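Local coordinates for PUA domain-containing protein (Thermoplasma acidophilum DSM 1728, PDB 1Q7H) that is of unknown precise function but probably binds RNA, as PUA domain proteins generally do, with a possible part in translation initiation, at residues A[6-9]-A[10-13]; A[144-147]-A[148-151]; A[126-129]-A[130-134]. All blocks are in the same frame, centred on the assembly; numbering follows the deposited sequence.

Contact 1: A[6-9]-A[10-13]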
loop_
_atom_site.group_PDB
_atom_site.type_symbol
_atom_site.label_atom_id
_atom_site.label_comp_id
_atom_site.label_asym_id
_atom_site.label_seq_id
_atom_site.Cartn_x
_atom_site.Cartn_y
_atom_site.Cartn_z
ATOM N N PHE A 6 22.176 -0.338 6.694
ATOM C CA PHE A 6 21.280 0.144 7.728
ATOM C C PHE A 6 21.503 1.648 7.716
ATOM O O PHE A 6 22.644 2.111 7.587
ATOM C CB PHE A 6 21.648 -0.444 9.083
ATOM C CG PHE A 6 21.125 -1.834 9.286
ATOM C CD1 PHE A 6 19.844 -2.041 9.798
ATOM C CD2 PHE A 6 21.891 -2.938 8.926
ATOM C CE1 PHE A 6 19.334 -3.327 9.945
ATOM C CE2 PHE A 6 21.388 -4.232 9.067
ATOM C CZ PHE A 6 20.111 -4.427 9.578
ATOM N N ILE A 7 20.417 2.405 7.812
ATOM C CA ILE A 7 20.509 3.850 7.791
ATOM C C ILE A 7 20.514 4.418 9.199
ATOM O O ILE A 7 20.144 3.737 10.152
ATOM C CB ILE A 7 19.349 4.465 6.953
ATOM C CG1 ILE A 7 17.993 4.092 7.537
ATOM C CG2 ILE A 7 19.416 3.947 5.529
ATOM C CD1 ILE A 7 16.825 4.590 6.701
ATOM N N SER A 8 20.962 5.663 9.330
ATOM C CA SER A 8 21.017 6.324 10.628
ATOM C C SER A 8 19.623 6.446 11.256
ATOM O O SER A 8 18.597 6.259 10.598
ATOM C CB SER A 8 21.615 7.726 10.486
ATOM O OG SER A 8 20.697 8.603 9.839
ATOM N N LYS A 9 19.611 6.773 12.540
ATOM C CA LYS A 9 18.385 6.951 13.289
ATOM C C LYS A 9 17.580 8.103 12.669
ATOM O O LYS A 9 16.362 8.009 12.510
ATOM C CB LYS A 9 18.740 7.264 14.749
ATOM C CG LYS A 9 17.709 6.830 15.785
ATOM C CD LYS A 9 16.426 7.644 15.702
ATOM C CE LYS A 9 15.422 7.193 16.759
ATOM N NZ LYS A 9 15.945 7.349 18.146
ATOM N N LYS A 10 18.258 9.186 12.302
ATOM C CA LYS A 10 17.567 10.330 11.718
ATOM C C LYS A 10 16.977 10.025 10.348
ATOM O O LYS A 10 15.909 10.527 10.002
ATOM C CB LYS A 10 18.505 11.540 11.644
ATOM C CG LYS A 10 18.849 12.099 13.020
ATOM C CD LYS A 10 19.820 13.276 12.960
ATOM C CE LYS A 10 19.216 14.484 12.267
ATOM N NZ LYS A 10 20.129 15.662 12.353
ATOM N N GLU A 11 17.663 9.203 9.563
ATOM C CA GLU A 11 17.155 8.842 8.249
ATOM C C GLU A 11 15.899 7.983 8.431
ATOM O O GLU A 11 14.892 8.203 7.770
ATOM C CB GLU A 11 18.216 8.065 7.466
ATOM C CG GLU A 11 19.425 8.898 7.076
ATOM C CD GLU A 11 19.197 9.729 5.822
ATOM O OE1 GLU A 11 18.050 9.791 5.331
ATOM O OE2 GLU A 11 20.172 10.326 5.326
ATOM N N ALA A 12 15.968 7.011 9.336
ATOM C CA ALA A 12 14.841 6.128 9.601
ATOM C C ALA A 12 13.627 6.931 10.043
ATOM O O ALA A 12 12.516 6.713 9.564
ATOM C CB ALA A 12 15.208 5.115 10.679
ATOM N N LYS A 13 13.848 7.873 10.950
ATOM C CA LYS A 13 12.766 8.695 11.466
ATOM C C LYS A 13 11.924 9.303 10.355
ATOM O O LYS A 13 10.702 9.380 10.471
ATOM C CB LYS A 13 13.324 9.798 12.365
ATOM C CG LYS A 13 12.266 10.594 13.105
ATOM C CD LYS A 13 12.914 11.675 13.955
ATOM C CE LYS A 13 11.880 12.530 14.673
ATOM N NZ LYS A 13 11.067 11.735 15.640
#
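K10 brushes S8 at the N-cap of helix 9-20, where the chain turns out of strand 5-6 into the helix. Only the base of K10 takes part, its CB lying 4.1 Å from S8 OG, while the amine leads away from the turn, a fitting course for a lysine on an exposed helical surface. E11 comes next and receives the cap: its backbone N-H points at S8 OG, 3.1 Å from E11 N to OG, with an N-H...O angle of 154°. Serine suits the site because its short side chain, with OG tucked in against its own backbone (chi1 72°), can stand in for a missing helical carbonyl. S8 and E11 have the sequence spacing of a capping box, yet the E11 carboxylate stays well away from S8 N, and only one half of the box is made. I7 runs across E11 at about a right angle, its CB 3.8 Å from E11 CB. A12 then closes the first helical turn, its N bonding S8 O at 3.0 Å and 167°. I7 also reaches A12, with CG1 4.3 Å from A12 CB, a modest hydrophobic staple over the cap; both residues also rest on L31, in the loop before strand 32-35, and I7 goes on to V33 of that strand. K13 sends its charged chain outward while its backbone N bonds K9 O at 3.0 Å.

Contact 2: A[144-147]-A[148-151]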
loop_
_atom_site.group_PDB
_atom_site.type_symbol
_atom_site.label_atom_id
_atom_site.label_comp_id
_atom_site.label_asym_id
_atom_site.label_seq_id
_atom_site.Cartn_x
_atom_site.Cartn_y
_atom_site.Cartn_z
ATOM N N PRO A 144 1.315 -8.182 -4.626
ATOM C CA PRO A 144 2.293 -9.258 -4.450
ATOM C C PRO A 144 2.951 -9.743 -5.745
ATOM O O PRO A 144 2.287 -9.927 -6.762
ATOM C CB PRO A 144 1.480 -10.358 -3.772
ATOM C CG PRO A 144 0.382 -9.597 -3.053
ATOM C CD PRO A 144 -0.004 -8.588 -4.109
ATOM N N GLY A 145 4.262 -9.952 -5.690
ATOM C CA GLY A 145 4.982 -10.442 -6.850
ATOM C C GLY A 145 5.144 -9.460 -7.994
ATOM O O GLY A 145 5.567 -9.848 -9.082
ATOM N N ASP A 146 4.819 -8.190 -7.767
ATOM C CA ASP A 146 4.957 -7.202 -8.823
ATOM C C ASP A 146 6.437 -6.861 -9.052
ATOM O O ASP A 146 7.318 -7.510 -8.501
ATOM C CB ASP A 146 4.145 -5.949 -8.481
ATOM C CG ASP A 146 4.702 -5.184 -7.301
ATOM O OD1 ASP A 146 5.649 -5.672 -6.647
ATOM O OD2 ASP A 146 4.181 -4.084 -7.027
ATOM N N GLU A 147 6.706 -5.848 -9.866
ATOM C CA GLU A 147 8.081 -5.459 -10.166
ATOM C C GLU A 147 8.869 -4.995 -8.953
ATOM O O GLU A 147 10.066 -5.252 -8.854
ATOM C CB GLU A 147 8.105 -4.368 -11.242
ATOM C CG GLU A 147 7.089 -3.252 -11.020
ATOM C CD GLU A 147 7.380 -2.011 -11.855
ATOM O OE1 GLU A 147 7.628 -2.151 -13.073
ATOM O OE2 GLU A 147 7.352 -0.894 -11.290
ATOM N N LEU A 148 8.209 -4.308 -8.029
ATOM C CA LEU A 148 8.895 -3.839 -6.834
ATOM C C LEU A 148 9.396 -5.017 -6.001
ATOM O O LEU A 148 10.531 -5.011 -5.525
ATOM C CB LEU A 148 7.964 -2.947 -6.007
ATOM C CG LEU A 148 7.574 -1.657 -6.738
ATOM C CD1 LEU A 148 6.509 -0.878 -5.973
ATOM C CD2 LEU A 148 8.822 -0.819 -6.922
ATOM N N ILE A 149 8.556 -6.033 -5.839
ATOM C CA ILE A 149 8.935 -7.205 -5.062
ATOM C C ILE A 149 9.960 -8.082 -5.781
ATOM O O ILE A 149 10.824 -8.673 -5.138
ATOM C CB ILE A 149 7.673 -8.036 -4.673
ATOM C CG1 ILE A 149 7.065 -7.445 -3.398
ATOM C CG2 ILE A 149 8.022 -9.518 -4.460
ATOM C CD1 ILE A 149 5.761 -8.065 -3.010
ATOM N N ARG A 150 9.873 -8.166 -7.106
ATOM C CA ARG A 150 10.830 -8.970 -7.861
ATOM C C ARG A 150 12.184 -8.269 -7.849
ATOM O O ARG A 150 13.230 -8.916 -7.860
ATOM C CB ARG A 150 10.370 -9.177 -9.312
ATOM C CG ARG A 150 9.108 -10.028 -9.475
ATOM C CD ARG A 150 8.878 -10.416 -10.941
ATOM N NE ARG A 150 8.808 -9.254 -11.831
ATOM C CZ ARG A 150 7.693 -8.585 -12.123
ATOM N NH1 ARG A 150 6.527 -8.958 -11.604
ATOM N NH2 ARG A 150 7.746 -7.530 -12.930
ATOM N N ALA A 151 12.162 -6.940 -7.806
ATOM C CA ALA A 151 13.394 -6.161 -7.786
ATOM C C ALA A 151 14.048 -6.108 -6.404
ATOM O O ALA A 151 15.259 -5.933 -6.294
ATOM C CB ALA A 151 13.122 -4.755 -8.269
#
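D146 turns its carboxylate back over the first turn of helix 147-151 and meets I149 N there as an aspartate N-cap. A chi1 of 68° folds the carboxylate over its own backbone and brings OD1 to 3.0 Å from I149 N, the N-H coming in almost in line with the C-O bond, at an N-H...O angle of 165°. The other oxygen, OD2, accepts from F143 N, so the buried carboxylate is gripped from both ends and pins the chain before the helix to its first turn. L148 and D146 cross obliquely: the leucine CD1 rests 4.1 Å from D146 OD2, an apolar branch beside the buried cap.

I149 reaches back over G145, its CD1 lying 3.6 Å from G145 N and touching P144 CA as well. Together P144 and I149 reach V60 and Y61 of helix 60-65, and so the C-terminal helix packs against another helix. G145 has a positive phi that suits a glycine at this bend.

R150 folds back along the outside. A bend at chi3 lays its guanidinium flat over the D146-E147 peptide, with E147 N 3.3 Å above the guanidinium plane. At the edge, NH1 lies 2.8 Å from G145 O, a weak hydrogen bond of poor angle. E147 CB lies on that same face, next to NH2, but the glutamate carboxylate stays apart, OE1 being 5.4 Å from R150 NH2. Beyond the arginine, A151 N bonds E147 O at 2.9 Å.

Contact 3: A[126-129]-A[130-134]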
loop_
_atom_site.group_PDB
_atom_site.type_symbol
_atom_site.label_atom_id
_atom_site.label_comp_id
_atom_site.label_asym_id
_atom_site.label_seq_id
_atom_site.Cartn_x
_atom_site.Cartn_y
_atom_site.Cartn_z
ATOM N N ALA A 126 -14.965 8.536 -2.102
ATOM C CA ALA A 126 -15.729 7.496 -1.430
ATOM C C ALA A 126 -17.245 7.685 -1.575
ATOM O O ALA A 126 -17.990 6.713 -1.679
ATOM C CB ALA A 126 -15.352 7.441 0.038
ATOM N N GLY A 127 -17.697 8.933 -1.574
ATOM C CA GLY A 127 -19.121 9.193 -1.701
ATOM C C GLY A 127 -19.733 8.648 -2.981
ATOM O O GLY A 127 -20.746 7.950 -2.949
ATOM N N GLU A 128 -19.119 8.977 -4.111
ATOM C CA GLU A 128 -19.607 8.535 -5.410
ATOM C C GLU A 128 -19.501 7.020 -5.567
ATOM O O GLU A 128 -20.392 6.390 -6.139
ATOM C CB GLU A 128 -18.832 9.259 -6.523
ATOM C CG GLU A 128 -19.135 8.773 -7.933
ATOM C CD GLU A 128 -18.599 9.710 -9.019
ATOM O OE1 GLU A 128 -17.596 10.410 -8.790
ATOM O OE2 GLU A 128 -19.187 9.729 -10.112
ATOM N N VAL A 129 -18.419 6.433 -5.062
ATOM C CA VAL A 129 -18.252 4.980 -5.153
ATOM C C VAL A 129 -19.373 4.227 -4.435
ATOM O O VAL A 129 -19.985 3.328 -5.000
ATOM C CB VAL A 129 -16.901 4.506 -4.537
ATOM C CG1 VAL A 129 -16.860 2.976 -4.444
ATOM C CG2 VAL A 129 -15.736 5.009 -5.375
HETATM N N MSE A 130 -19.646 4.597 -3.188
HETATM C CA MSE A 130 -20.664 3.901 -2.418
HETATM C C MSE A 130 -22.101 4.172 -2.865
HETATM O O MSE A 130 -22.991 3.354 -2.635
HETATM C CB MSE A 130 -20.498 4.224 -0.928
HETATM C CG MSE A 130 -19.136 3.812 -0.335
HETATM SE SE MSE A 130 -18.526 1.989 -0.829
HETATM C CE MSE A 130 -19.791 0.940 0.197
ATOM N N ALA A 131 -22.331 5.305 -3.517
ATOM C CA ALA A 131 -23.673 5.627 -3.983
ATOM C C ALA A 131 -23.998 5.032 -5.355
ATOM O O ALA A 131 -25.145 4.702 -5.622
ATOM C CB ALA A 131 -23.876 7.156 -4.011
ATOM N N THR A 132 -22.994 4.893 -6.217
ATOM C CA THR A 132 -23.216 4.359 -7.562
ATOM C C THR A 132 -22.781 2.901 -7.716
ATOM O O THR A 132 -23.423 2.121 -8.427
ATOM C CB THR A 132 -22.448 5.171 -8.636
ATOM O OG1 THR A 132 -21.037 4.927 -8.499
ATOM C CG2 THR A 132 -22.724 6.680 -8.482
ATOM N N LYS A 133 -21.695 2.542 -7.039
ATOM C CA LYS A 133 -21.138 1.190 -7.119
ATOM C C LYS A 133 -20.782 0.858 -8.560
ATOM O O LYS A 133 -20.987 -0.265 -9.023
ATOM C CB LYS A 133 -22.118 0.139 -6.579
ATOM C CG LYS A 133 -22.074 -0.057 -5.071
ATOM C CD LYS A 133 -20.647 -0.348 -4.603
ATOM C CE LYS A 133 -20.621 -1.385 -3.492
ATOM N NZ LYS A 133 -21.408 -0.961 -2.306
ATOM N N ARG A 134 -20.265 1.845 -9.277
ATOM C CA ARG A 134 -19.851 1.627 -10.656
ATOM C C ARG A 134 -18.705 2.556 -11.007
ATOM O O ARG A 134 -18.592 3.653 -10.457
ATOM C CB ARG A 134 -21.011 1.846 -11.635
ATOM C CG ARG A 134 -21.444 3.290 -11.818
ATOM C CD ARG A 134 -22.155 3.471 -13.163
ATOM N NE ARG A 134 -23.062 4.621 -13.196
ATOM C CZ ARG A 134 -22.743 5.848 -12.792
ATOM N NH1 ARG A 134 -21.534 6.104 -12.314
ATOM N NH2 ARG A 134 -23.632 6.824 -12.872
HETATM O O HOH W 1 -19.634 6.484 -10.824
HETATM O O HOH W 2 -20.866 9.408 -12.061
#
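A126 O, G127 O, E128 O and V129 O each accept from the backbone N four residues on, at M130, A131, T132 and K133, and helix 126-132 of the PUA domain ends where K133 takes a left-handed conformation with phi 59°. Around this C-terminal turn T132 does the polar work, for it forms an ST turn. With chi1 at 70° the hydroxyl leans back along the helix, and its OG1 donates to E128 O at 2.9 Å and accepts from R134 N at 3.3 Å. T132 N reaches the same E128 O at 3.0 Å from the other face of the carbonyl plane, so two donors grip one oxygen. A threonine suits the place because its hydroxyl serves both helix and loop while its CG2 lies 4.2 Å from E128 CG. An alanine here removes the hydroxyl, so R134 N would lose its acceptor and E128 O one of its two donors, and the chain beyond the helix would probably be freer to turn.

On the buried side V129 sends its branches toward I94, M97, A91 and M124, a compact beta-branched residue filling the gap between helix and strand 94-97. Beside it the bent chain of M130, a selenomethionine, brings SE to 4.1 Å from V129 CG1 and goes on to M97. On the outer side E128 is extended, and two waters link its carboxylate loosely to R134, each by one sound bond and one weak one. Water 1 donates to R134 O at 3.0 Å and only weakly to E128 OE2. T132 CB lies over one face of the R134 guanidinium, toward its rim, and water 2, held only weakly by R134 NH1, donates to E128 OE2 at 2.6 Å.

All three contacts are local turns at helix ends, but they differ in depth and chemistry. Contact 1 and contact 2 each start a helix with a side-chain N-cap, a serine hydroxyl in the first and an aspartate carboxylate in the second; contact 3 instead finishes a helix, with a threonine hydroxyl. Contact 1 is a surface turn among lysines near the N-terminus, whereas contacts 2 and 3 are partly buried and reach into the fold, toward helix 60-65 and strand 94-97 respectively. Contacts 2 and 3 lie on opposite sides of the chain's centre, their nearest atoms about 20 Å apart. No helix is shared between any two.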